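Local atomic coordinates of pyruvate kinase 1 (Trypanosoma brucei brucei, PDB entry 4KCT), a protein that catalyses the transfer of a phosphoryl group from phosphoenolpyruvate to ADP, giving pyruvate and ATP, and probably also decarboxylates oxaloacetate. Residues A82-G87 against I237-N242. Sequence-based numbering, arbitrary orientation.
Sequences ALDTKG and ISKIEN. With K (potassium ion), chain D; MG (magnesium ion), chain C; PYR (pyruvic acid), chain E.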
loop_
_atom_site.group_PDB
_atom_site.type_symbol
_atom_site.label_atom_id
_atom_site.label_comp_id
_atom_site.label_asym_id
_atom_site.label_seq_id
_atom_site.Cartn_x
_atom_site.Cartn_y
_atom_site.Cartn_z
ATOM N N ALA A 82 4.600 -32.259 26.884
ATOM C CA ALA A 82 4.772 -30.992 27.588
ATOM C C ALA A 82 4.451 -31.149 29.055
ATOM O O ALA A 82 3.428 -31.726 29.413
ATOM C CB ALA A 82 3.879 -29.889 26.961
ATOM N N LEU A 83 5.252 -30.507 29.901
ATOM C CA LEU A 83 5.006 -30.501 31.339
ATOM C C LEU A 83 4.549 -29.095 31.743
ATOM O O LEU A 83 5.290 -28.130 31.575
ATOM C CB LEU A 83 6.289 -30.904 32.095
ATOM C CG LEU A 83 6.143 -31.152 33.610
ATOM C CD1 LEU A 83 7.316 -31.972 34.140
ATOM C CD2 LEU A 83 5.998 -29.831 34.382
ATOM N N ASP A 84 3.289 -28.971 32.164
ATOM C CA ASP A 84 2.718 -27.655 32.503
ATOM C C ASP A 84 2.767 -27.462 34.024
ATOM O O ASP A 84 2.127 -28.207 34.755
ATOM C CB ASP A 84 1.263 -27.563 31.969
ATOM C CG ASP A 84 0.654 -26.162 32.113
ATOM O OD1 ASP A 84 0.708 -25.605 33.226
ATOM O OD2 ASP A 84 0.062 -25.635 31.123
ATOM N N THR A 85 3.589 -26.521 34.501
ATOM C CA THR A 85 3.905 -26.459 35.943
ATOM C C THR A 85 2.711 -25.964 36.762
ATOM O O THR A 85 1.848 -25.230 36.265
ATOM C CB THR A 85 5.118 -25.544 36.228
ATOM O OG1 THR A 85 4.813 -24.227 35.784
ATOM C CG2 THR A 85 6.347 -26.060 35.481
ATOM N N LYS A 86 2.669 -26.345 38.025
ATOM C CA LYS A 86 1.690 -25.769 38.954
ATOM C C LYS A 86 1.913 -24.251 39.100
ATOM O O LYS A 86 0.998 -23.479 38.968
ATOM C CB LYS A 86 1.791 -26.454 40.335
ATOM C CG LYS A 86 0.600 -26.183 41.244
ATOM C CD LYS A 86 0.783 -26.886 42.593
ATOM C CE LYS A 86 -0.545 -27.223 43.244
ATOM N NZ LYS A 86 -1.494 -26.083 43.158
ATOM N N GLY A 87 3.141 -23.841 39.366
ATOM C CA GLY A 87 3.446 -22.424 39.426
ATOM C C GLY A 87 3.078 -21.816 40.772
ATOM O O GLY A 87 2.622 -22.517 41.676
ATOM N N ILE A 237 8.158 -22.724 27.125
ATOM C CA ILE A 237 7.029 -21.982 26.602
ATOM C C ILE A 237 6.460 -21.183 27.772
ATOM O O ILE A 237 5.933 -21.766 28.736
ATOM C CB ILE A 237 5.929 -22.932 26.045
ATOM C CG1 ILE A 237 6.488 -23.888 24.976
ATOM C CG2 ILE A 237 4.741 -22.128 25.471
ATOM C CD1 ILE A 237 7.275 -23.194 23.882
ATOM N N SER A 238 6.611 -19.857 27.736
ATOM C CA SER A 238 6.201 -19.052 28.882
ATOM C C SER A 238 4.712 -18.787 28.816
ATOM O O SER A 238 4.202 -18.368 27.771
ATOM C CB SER A 238 6.979 -17.729 28.909
ATOM O OG SER A 238 8.350 -17.986 29.203
ATOM N N LYS A 239 3.999 -19.049 29.919
ATOM C CA LYS A 239 2.561 -18.793 29.948
ATOM C C LYS A 239 2.305 -17.399 30.471
ATOM O O LYS A 239 2.821 -17.008 31.521
ATOM C CB LYS A 239 1.827 -19.817 30.811
ATOM C CG LYS A 239 2.104 -21.257 30.368
ATOM C CD LYS A 239 1.584 -22.271 31.398
ATOM C CE LYS A 239 0.145 -21.996 31.799
ATOM N NZ LYS A 239 -0.279 -22.980 32.848
ATOM N N ILE A 240 1.645 -16.605 29.650
ATOM C CA ILE A 240 1.289 -15.244 30.022
ATOM C C ILE A 240 -0.088 -15.261 30.695
ATOM O O ILE A 240 -1.110 -15.556 30.042
ATOM C CB ILE A 240 1.242 -14.356 28.761
ATOM C CG1 ILE A 240 2.569 -14.434 28.015
ATOM C CG2 ILE A 240 0.838 -12.902 29.102
ATOM C CD1 ILE A 240 3.771 -13.963 28.834
ATOM N N GLU A 241 -0.129 -14.917 31.985
ATOM C CA GLU A 241 -1.326 -15.149 32.775
ATOM C C GLU A 241 -1.789 -13.930 33.562
ATOM O O GLU A 241 -2.746 -14.035 34.326
ATOM C CB GLU A 241 -1.117 -16.326 33.758
ATOM C CG GLU A 241 -0.445 -17.532 33.159
ATOM C CD GLU A 241 -0.854 -18.825 33.850
ATOM O OE1 GLU A 241 -2.052 -19.191 33.773
ATOM O OE2 GLU A 241 0.034 -19.544 34.321
ATOM N N ASN A 242 -1.053 -12.817 33.469
ATOM C CA ASN A 242 -1.404 -11.610 34.233
ATOM C C ASN A 242 -0.823 -10.363 33.583
ATOM O O ASN A 242 -0.177 -10.455 32.522
ATOM C CB ASN A 242 -0.941 -11.727 35.719
ATOM C CG ASN A 242 0.534 -11.341 35.920
ATOM O OD1 ASN A 242 1.384 -11.577 35.049
ATOM N ND2 ASN A 242 0.847 -10.791 37.104
HETATM K K K D . -0.685 -25.969 35.478
HETATM MG MG MG C . -3.222 -20.737 34.206
HETATM C C PYR E . -4.794 -20.870 31.935
HETATM O O PYR E . -5.538 -20.662 30.937
HETATM O OXT PYR E . -4.806 -20.067 32.911
HETATM C CA PYR E . -3.800 -21.988 31.906
HETATM O O3 PYR E . -3.085 -22.219 32.897
HETATM C CB PYR E . -3.591 -22.759 30.628
HETATM O O HOH W 1 -0.965 -23.746 36.820
HETATM O O HOH W 2 -1.426 -21.221 35.580
HETATM O O HOH W 3 -4.248 -22.270 35.274
HETATM O O HOH W 4 -3.016 -24.705 34.308
#
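Lys-239, near the end of barrel strand 235-240, reaches across to Asp-84, the last residue of strand 80-84, and this one pair carries the whole direct contact. Strand 208-211 lies between the two in the eight-stranded barrel, which keeps the CA atoms of Asp-84 and Lys-239 9.2 Å apart. The lysine chain leaves with CG anti to its carbonyl carbon and bends at chi3 (50°), bringing the ammonium in beside the carboxylate, with the two side chains crossing at about a right angle. Lys-239 NZ donates to Asp-84 OD1 at 2.8 Å, using that oxygen's syn lone pair, and makes a weaker bond of 3.2 Å to Asp-84 OD2. Asp-84 OD2 also pairs with Arg-50. Asp-84 OD1 serves a second cation, binding the potassium ion at 2.7 Å; Thr-85 O, waters 1 and 4, Asn-52 and Ser-54 are its other ligands. Lys-239 NZ has further partners: it bonds to pyruvate O3 at 2.9 Å and to Ser-212 OG.

Two residues on, Glu-241 makes no direct contact with segment 82-87. Its OE1 binds the magnesium ion at 2.0 Å, and Asp-265 together with waters 2 and 3 shares that metal with pyruvate, which chelates it through O3 and OXT. Glu-241 OE2 accepts a hydrogen bond from water 2, another magnesium ligand, and lies a long 3.8 Å from Lys-239 NZ. Asn-242 then caps the start of the next helix.

The ammonium thus stands between the potassium-bound carboxylate and the magnesium-bound ketone. Lys-239 and magnesium both draw on O3, which would polarise the pyruvate carbonyl and is consistent with stabilising an enolate there, as pyruvate kinase chemistry requires.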